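Local coordinates for trimethylamine-N-oxide reductase (Haemophilus influenzae, PDB 7L5I), which probably catalyses the reduction of trimethylamine N-oxide and related oxidised substrates at a molybdenum centre carried by two pterin guanine dinucleotides, at residues N67-V72 with T686-K691; S201-S206 with K236-S241; E569-A574 with P586-F591. All coordinates share one frame; numbering follows the deposited sequence. Where two conformers were deposited one is given.

How the contacts relate
Contact 1 joins the segments furthest apart in sequence of the three, and the chain between them includes both other contacts, which follow one another. None of the three touches another: the nearest atoms of contacts 1 and 2 are about 11 Å apart, those of contacts 2 and 3 about 23 Å. No helix or strand is shared between them. Contact 2 is the buried one, two helices on a parallel sheet meeting through leucine and phenylalanine. Contacts 1 and 3 are partly buried but differ in chemistry. In contact 1, near the cofactor, aliphatic side chains of two internally bonded turns pack together, whereas contact 3, further from the chain centre, combines an aromatic cluster with polar links.

Contact 1. Residues N67-V72 with T686-K691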
# COMPACT_ATOMS: atom_id res chain seq x y z
N ASN A 67 -10.39 4.65 -16.21
CA ASN A 67 -9.17 4.37 -15.48
C ASN A 67 -8.00 4.69 -16.41
O ASN A 67 -7.57 3.86 -17.21
CB ASN A 67 -9.13 2.93 -15.01
CG ASN A 67 -7.98 2.69 -14.08
OD1 ASN A 67 -7.01 3.43 -14.10
ND2 ASN A 67 -8.09 1.66 -13.24
N GLU A 68 -7.49 5.92 -16.29
CA GLU A 68 -6.42 6.39 -17.17
C GLU A 68 -5.13 5.61 -17.00
O GLU A 68 -4.27 5.65 -17.88
CB GLU A 68 -6.17 7.87 -16.90
CG GLU A 68 -7.38 8.79 -17.13
CD GLU A 68 -8.36 8.87 -15.96
OE1 GLU A 68 -8.14 8.22 -14.91
OE2 GLU A 68 -9.37 9.59 -16.10
N LEU A 69 -4.96 4.86 -15.89
CA LEU A 69 -3.77 4.05 -15.73
C LEU A 69 -3.64 3.00 -16.83
O LEU A 69 -2.52 2.57 -17.13
CB LEU A 69 -3.77 3.36 -14.36
CG LEU A 69 -3.95 4.28 -13.15
CD1 LEU A 69 -3.94 3.41 -11.90
CD2 LEU A 69 -2.87 5.32 -13.09
N GLN A 70 -4.75 2.63 -17.47
CA GLN A 70 -4.76 1.61 -18.50
C GLN A 70 -4.26 2.10 -19.85
O GLN A 70 -4.16 1.28 -20.77
CB GLN A 70 -6.19 1.07 -18.67
CG GLN A 70 -6.78 0.49 -17.38
CD GLN A 70 -8.29 0.28 -17.44
OE1 GLN A 70 -9.00 0.92 -18.23
NE2 GLN A 70 -8.79 -0.57 -16.54
N THR A 71 -3.98 3.39 -20.00
CA THR A 71 -3.83 3.99 -21.31
C THR A 71 -2.37 4.21 -21.72
O THR A 71 -2.14 4.78 -22.79
CB THR A 71 -4.58 5.33 -21.38
OG1 THR A 71 -4.00 6.27 -20.45
CG2 THR A 71 -6.07 5.14 -21.07
N VAL A 72 -1.40 3.75 -20.94
CA VAL A 72 -0.01 4.12 -21.21
C VAL A 72 0.94 2.93 -21.36
O VAL A 72 2.13 3.03 -21.04
CB VAL A 72 0.52 5.09 -20.11
CG1 VAL A 72 -0.20 6.44 -20.21
CG2 VAL A 72 0.34 4.52 -18.70
N THR A 686 5.51 8.48 -17.35
CA THR A 686 4.67 8.42 -18.53
C THR A 686 3.97 9.76 -18.74
O THR A 686 4.13 10.71 -17.96
CB THR A 686 3.62 7.31 -18.43
OG1 THR A 686 2.64 7.68 -17.45
CG2 THR A 686 4.25 5.96 -18.11
N SER A 687 3.16 9.82 -19.79
CA SER A 687 2.42 11.04 -20.10
C SER A 687 1.33 11.35 -19.09
O SER A 687 0.79 12.47 -19.12
CB SER A 687 1.83 10.90 -21.51
OG SER A 687 0.91 9.83 -21.55
N LEU A 688 1.01 10.43 -18.17
CA LEU A 688 0.06 10.77 -17.12
C LEU A 688 0.56 11.92 -16.25
O LEU A 688 -0.26 12.58 -15.61
CB LEU A 688 -0.21 9.55 -16.24
CG LEU A 688 -0.91 8.38 -16.96
CD1 LEU A 688 -1.11 7.22 -16.00
CD2 LEU A 688 -2.20 8.83 -17.55
N ARG A 689 1.86 12.14 -16.19
CA ARG A 689 2.40 13.23 -15.39
C ARG A 689 1.72 14.55 -15.72
O ARG A 689 1.52 15.38 -14.84
CB ARG A 689 3.91 13.35 -15.61
CG ARG A 689 4.59 14.45 -14.80
CD ARG A 689 6.09 14.34 -14.95
NE ARG A 689 6.81 15.48 -14.38
CZ ARG A 689 7.19 15.57 -13.11
NH1 ARG A 689 6.89 14.59 -12.27
NH2 ARG A 689 7.86 16.64 -12.68
N GLN A 690 1.35 14.75 -16.98
CA GLN A 690 0.78 16.02 -17.38
C GLN A 690 -0.60 16.25 -16.79
O GLN A 690 -1.06 17.40 -16.74
CB GLN A 690 0.78 16.12 -18.90
CG GLN A 690 2.16 15.81 -19.53
CD GLN A 690 3.34 16.46 -18.79
OE1 GLN A 690 3.29 17.63 -18.39
NE2 GLN A 690 4.42 15.70 -18.61
N LYS A 691 -1.25 15.21 -16.27
CA LYS A 691 -2.56 15.37 -15.67
C LYS A 691 -2.52 15.92 -14.26
O LYS A 691 -3.57 16.30 -13.73
CB LYS A 691 -3.30 14.02 -15.70
CG LYS A 691 -3.64 13.61 -17.12
CD LYS A 691 -4.48 12.36 -17.21
CE LYS A 691 -4.99 12.15 -18.65
NZ LYS A 691 -6.25 12.91 -18.92
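Val72 and Thr686 bring the two backbones closest, with their CA atoms 6.9 Å apart, where an Asx turn running into a short 3-10 segment (67-72) meets an ST turn that opens a coil of helical conformation (686-691). The contact joins the N-terminal and dinucleotide-binding parts of a molybdoenzyme of the DMSO reductase family.

The segments meet by packing that is mostly apolar, with Leu688 at its centre. Its CG lies 3.9 Å from Val72 CG1, and the two side chains meet at a slant. With chi1 at -68°, Val72 turns CG1 away from its own carbonyl carbon, where it also comes within 3.8 Å of Ser687 OG; CG2 faces Leu688 CD1 and Thr686 OG1. Leu688 CD1 also meets Leu69 CD2 at 3.9 Å, the two leucines running nearly perpendicular. The Leu69 side chain is about 5 Å from a bound pterin guanine dinucleotide, which places this packing close to the cofactor.

Polar groups stabilise the two turns from within and also bind the surrounding chain. Asn67 OD1 accepts from Leu69 N, and Thr686 OG1 accepts from Leu688 N while also bonding to Leu683 O. Ser687 N binds Asp75 OD2, in the helix that begins just after Val72, its N-cap residue. Glu68 sends OE1 to a salt bridge with Arg221; its OE2 stays 5.4 Å from Lys691 NZ, too far for a direct pair. Glu68 O is gripped twice, by Thr71 N and by Thr71 OG1 at 2.7 Å on a lone pair in the carbonyl plane, and Leu688 CD2 rests 3.8 Å from that same oxygen.

Contact 2. Residues S201-S206 with K236-S241; sequences SILESS and KKFQAS
Two helices lying on a parallel sheet of Rossmann-like alpha/beta type meet here through Leu203 and Phe238: helix 230-240 is part of the beta-alpha-beta crossover between strands 208-212 and 244-249, and helix 199-205 leads into the first of these strands. The short helical segments run almost exactly parallel, 3° apart, with their axes 10.1 Å from each other.

Leu203 reaches across with one methyl, CD2, which sits 3.7 Å from Phe238 N and 3.9 Å from Phe238 CB, at the edge of the ring. Its other methyl, CD1, lies beside the aliphatic part of Lys237, whose side chain also makes a cation-pi contact with Tyr234. Phe238 swings its ring back across the gap, CG trans to the backbone N (chi1 -169°), to slot its CE1 edge against the end of the first helix. Ile202 O lies in the ring plane there, 3.8 Å from CE1. On the sheet side, Ile209 of strand 208-212 touches both Ile202 and Phe238. Lys243 NZ binds both Leu203 O and Ser206 O, and this second carbonyl oxygen also meets Phe238 CE1 edge-on at 3.6 Å.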
# COMPACT_ATOMS: atom_id res chain seq x y z
N SER A 201 -25.77 -6.28 0.00
CA SER A 201 -26.38 -6.01 1.31
C SER A 201 -26.29 -4.53 1.66
O SER A 201 -27.23 -3.97 2.22
CB SER A 201 -25.71 -6.89 2.36
OG SER A 201 -26.20 -6.69 3.67
N ILE A 202 -25.14 -3.90 1.38
CA ILE A 202 -25.00 -2.46 1.62
C ILE A 202 -26.03 -1.69 0.80
O ILE A 202 -26.75 -0.83 1.31
CB ILE A 202 -23.58 -1.99 1.28
CG1 ILE A 202 -22.50 -2.76 2.04
CG2 ILE A 202 -23.42 -0.48 1.55
CD1 ILE A 202 -22.73 -2.88 3.50
N LEU A 203 -26.11 -2.00 -0.50
CA LEU A 203 -27.02 -1.26 -1.37
C LEU A 203 -28.45 -1.35 -0.88
O LEU A 203 -29.19 -0.37 -0.90
CB LEU A 203 -26.93 -1.80 -2.80
CG LEU A 203 -25.71 -1.56 -3.66
CD1 LEU A 203 -25.94 -2.15 -5.05
CD2 LEU A 203 -25.43 -0.08 -3.77
N GLU A 204 -28.85 -2.53 -0.43
CA GLU A 204 -30.22 -2.78 -0.03
C GLU A 204 -30.51 -2.25 1.36
O GLU A 204 -31.61 -1.72 1.60
CB GLU A 204 -30.44 -4.31 -0.10
CG GLU A 204 -31.79 -4.79 0.31
CD GLU A 204 -31.91 -6.31 0.17
OE1 GLU A 204 -30.94 -7.02 0.51
OE2 GLU A 204 -32.96 -6.78 -0.30
N SER A 205 -29.56 -2.34 2.29
CA SER A 205 -29.86 -2.14 3.69
C SER A 205 -29.12 -1.02 4.39
O SER A 205 -29.57 -0.62 5.46
CB SER A 205 -29.59 -3.43 4.49
OG SER A 205 -30.53 -4.43 4.14
N SER A 206 -27.99 -0.51 3.85
CA SER A 206 -27.30 0.58 4.53
C SER A 206 -27.97 1.92 4.23
O SER A 206 -28.16 2.29 3.07
CB SER A 206 -25.84 0.68 4.10
OG SER A 206 -25.10 -0.50 4.43
N LYS A 236 -20.64 3.99 -6.97
CA LYS A 236 -21.46 4.83 -7.84
C LYS A 236 -22.94 4.48 -7.71
O LYS A 236 -23.80 5.37 -7.69
CB LYS A 236 -20.99 4.70 -9.29
CG LYS A 236 -19.59 5.28 -9.55
CD LYS A 236 -19.62 6.79 -9.70
CE LYS A 236 -20.24 7.18 -11.02
NZ LYS A 236 -20.18 8.64 -11.20
N LYS A 237 -23.26 3.18 -7.65
CA LYS A 237 -24.64 2.78 -7.47
C LYS A 237 -25.18 3.27 -6.15
O LYS A 237 -26.35 3.70 -6.05
CB LYS A 237 -24.77 1.26 -7.54
CG LYS A 237 -24.60 0.66 -8.90
CD LYS A 237 -24.99 -0.81 -8.85
CE LYS A 237 -24.48 -1.55 -10.07
NZ LYS A 237 -23.73 -2.79 -9.68
N PHE A 238 -24.37 3.19 -5.09
CA PHE A 238 -24.85 3.64 -3.79
C PHE A 238 -25.12 5.13 -3.85
O PHE A 238 -26.15 5.60 -3.32
CB PHE A 238 -23.87 3.32 -2.68
CG PHE A 238 -24.43 3.53 -1.30
CD1 PHE A 238 -25.10 2.50 -0.65
CD2 PHE A 238 -24.29 4.73 -0.66
CE1 PHE A 238 -25.60 2.68 0.61
CE2 PHE A 238 -24.82 4.91 0.63
CZ PHE A 238 -25.47 3.89 1.25
N GLN A 239 -24.22 5.90 -4.47
CA GLN A 239 -24.46 7.33 -4.62
C GLN A 239 -25.76 7.58 -5.37
O GLN A 239 -26.56 8.44 -4.98
CB GLN A 239 -23.31 8.00 -5.37
CG GLN A 239 -23.53 9.53 -5.53
CD GLN A 239 -22.93 10.12 -6.79
OE1 GLN A 239 -22.37 9.40 -7.63
NE2 GLN A 239 -23.03 11.44 -6.94
N ALA A 240 -25.96 6.86 -6.48
CA ALA A 240 -27.13 7.09 -7.32
C ALA A 240 -28.42 6.73 -6.62
O ALA A 240 -29.48 7.22 -7.01
CB ALA A 240 -27.00 6.30 -8.62
N SER A 241 -28.35 5.90 -5.58
CA SER A 241 -29.53 5.59 -4.78
C SER A 241 -29.93 6.73 -3.86
O SER A 241 -31.00 6.67 -3.25
CB SER A 241 -29.28 4.31 -3.97
OG SER A 241 -28.58 4.63 -2.79

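Contact 3. Residues E569-A574 with P586-F591; sequences EFYNAA and PRFDKF
Tyr571 on helix 563-580 makes the aromatic part of this contact, an aromatic cluster with Phe588 and Phe591 at the start of helix 588-594. Its ring meets the Phe591 ring obliquely, centroids 4.9 Å apart and planes at 32°, with Tyr571 CE1 lying 3.6 Å from Phe591 CG, over one face and displaced toward the rim. The Phe588 ring is more steeply inclined, at 58°, and packs its CD1 3.7 Å from Tyr571 CB. Phe588 CA adds an off-centre CH-pi contact to the tyrosine ring.

Hydrogen bonding begins at the far end of that same ring. A chi1 of -177° sets the Tyr571 ring opposite its backbone N and carries it past Phe588, and its OH donates to Pro586 O at 2.7 Å. The acceptor lies in the plane of the tyrosine ring, although the hydroxyl sits well off the carbonyl plane. A polar link of a looser kind joins Asn572 OD1 to Arg587 NH1, a weak bond of 3.3 Å that reaches the guanidinium at its edge. One water accepts from Phe588 N at 2.9 Å, so it serves an N-H of the first turn, just after the N-cap residue Arg587; its link to Asn572 OD1 is unusually short and doubtful. The guanidinium has a further partner in Phe575, a cation-pi contact.

Around these two helices, the Phe588 side chain touches Met564 and Leu567 of helix 563-580, while Tyr571 and Phe591 both rest on Leu513 of strand 512-517 and Leu598 of strand 598-599, two members of one mixed sheet.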
# COMPACT_ATOMS: atom_id res chain seq x y z
N GLU A 569 0.01 -25.38 -15.31
CA GLU A 569 -0.11 -25.89 -13.95
C GLU A 569 -0.92 -24.94 -13.07
O GLU A 569 -1.82 -25.37 -12.34
CB GLU A 569 1.28 -26.10 -13.37
CG GLU A 569 1.30 -26.53 -11.92
CD GLU A 569 2.73 -26.78 -11.41
OE1 GLU A 569 3.46 -27.57 -12.05
OE2 GLU A 569 3.12 -26.18 -10.38
N PHE A 570 -0.64 -23.64 -13.17
CA PHE A 570 -1.41 -22.66 -12.40
C PHE A 570 -2.88 -22.64 -12.82
O PHE A 570 -3.77 -22.63 -11.98
CB PHE A 570 -0.79 -21.26 -12.53
CG PHE A 570 0.62 -21.16 -12.05
CD1 PHE A 570 1.10 -21.98 -11.03
CD2 PHE A 570 1.49 -20.25 -12.62
CE1 PHE A 570 2.41 -21.91 -10.62
CE2 PHE A 570 2.80 -20.17 -12.20
CZ PHE A 570 3.25 -20.99 -11.20
N TYR A 571 -3.14 -22.65 -14.13
CA TYR A 571 -4.52 -22.65 -14.61
C TYR A 571 -5.27 -23.88 -14.14
O TYR A 571 -6.44 -23.80 -13.75
CB TYR A 571 -4.52 -22.56 -16.13
CG TYR A 571 -5.89 -22.47 -16.74
CD1 TYR A 571 -6.50 -21.23 -16.94
CD2 TYR A 571 -6.57 -23.62 -17.14
CE1 TYR A 571 -7.74 -21.14 -17.48
CE2 TYR A 571 -7.83 -23.54 -17.70
CZ TYR A 571 -8.40 -22.29 -17.87
OH TYR A 571 -9.65 -22.15 -18.43
N ASN A 572 -4.62 -25.03 -14.16
CA ASN A 572 -5.30 -26.28 -13.85
C ASN A 572 -5.73 -26.35 -12.39
O ASN A 572 -6.67 -27.07 -12.07
CB ASN A 572 -4.42 -27.47 -14.19
CG ASN A 572 -4.48 -27.81 -15.67
OD1 ASN A 572 -5.35 -27.35 -16.40
ND2 ASN A 572 -3.56 -28.66 -16.11
N ALA A 573 -5.05 -25.63 -11.49
CA ALA A 573 -5.56 -25.53 -10.13
C ALA A 573 -6.96 -24.93 -10.11
O ALA A 573 -7.84 -25.37 -9.37
CB ALA A 573 -4.60 -24.69 -9.28
N ALA A 574 -7.19 -23.89 -10.92
CA ALA A 574 -8.52 -23.30 -11.00
C ALA A 574 -9.50 -24.26 -11.68
O ALA A 574 -10.64 -24.39 -11.24
CB ALA A 574 -8.46 -21.97 -11.75
N PRO A 586 -12.96 -24.09 -19.90
CA PRO A 586 -12.14 -24.62 -20.99
C PRO A 586 -10.81 -25.11 -20.43
O PRO A 586 -10.35 -24.61 -19.40
CB PRO A 586 -11.94 -23.41 -21.90
CG PRO A 586 -12.07 -22.23 -20.99
CD PRO A 586 -13.11 -22.62 -19.97
N ARG A 587 -10.20 -26.07 -21.11
CA ARG A 587 -8.83 -26.41 -20.75
C ARG A 587 -7.90 -25.26 -21.12
O ARG A 587 -8.27 -24.34 -21.85
CB ARG A 587 -8.38 -27.69 -21.44
CG ARG A 587 -8.86 -28.98 -20.73
CD ARG A 587 -8.10 -29.20 -19.43
NE ARG A 587 -8.42 -30.48 -18.80
CZ ARG A 587 -7.98 -30.87 -17.60
NH1 ARG A 587 -7.20 -30.07 -16.88
NH2 ARG A 587 -8.34 -32.05 -17.12
N PHE A 588 -6.66 -25.31 -20.62
CA PHE A 588 -5.75 -24.18 -20.78
C PHE A 588 -5.51 -23.82 -22.25
O PHE A 588 -5.45 -22.64 -22.60
CB PHE A 588 -4.42 -24.47 -20.12
CG PHE A 588 -3.42 -23.37 -20.28
CD1 PHE A 588 -3.58 -22.16 -19.65
CD2 PHE A 588 -2.33 -23.54 -21.10
CE1 PHE A 588 -2.63 -21.15 -19.81
CE2 PHE A 588 -1.41 -22.55 -21.25
CZ PHE A 588 -1.56 -21.35 -20.61
N ASP A 589 -5.30 -24.82 -23.10
CA ASP A 589 -4.95 -24.53 -24.48
C ASP A 589 -6.03 -23.68 -25.15
O ASP A 589 -5.71 -22.72 -25.87
CB ASP A 589 -4.76 -25.83 -25.26
CG ASP A 589 -4.48 -25.59 -26.73
OD1 ASP A 589 -3.46 -24.94 -27.03
OD2 ASP A 589 -5.27 -26.05 -27.59
N LYS A 590 -7.29 -24.02 -24.91
CA LYS A 590 -8.41 -23.28 -25.49
C LYS A 590 -8.53 -21.91 -24.86
O LYS A 590 -8.69 -20.90 -25.56
CB LYS A 590 -9.69 -24.10 -25.30
CG LYS A 590 -10.95 -23.52 -25.90
CD LYS A 590 -12.12 -24.50 -25.65
CE LYS A 590 -13.08 -24.61 -26.82
NZ LYS A 590 -13.79 -25.93 -26.85
N PHE A 591 -8.42 -21.84 -23.53
CA PHE A 591 -8.44 -20.53 -22.86
C PHE A 591 -7.36 -19.63 -23.43
O PHE A 591 -7.60 -18.45 -23.72
CB PHE A 591 -8.27 -20.71 -21.35
CG PHE A 591 -7.97 -19.43 -20.62
CD1 PHE A 591 -8.98 -18.57 -20.21
CD2 PHE A 591 -6.66 -19.10 -20.36
CE1 PHE A 591 -8.66 -17.38 -19.55
CE2 PHE A 591 -6.34 -17.93 -19.70
CZ PHE A 591 -7.34 -17.07 -19.29
O HOH W 1 -5.73 -27.43 -18.90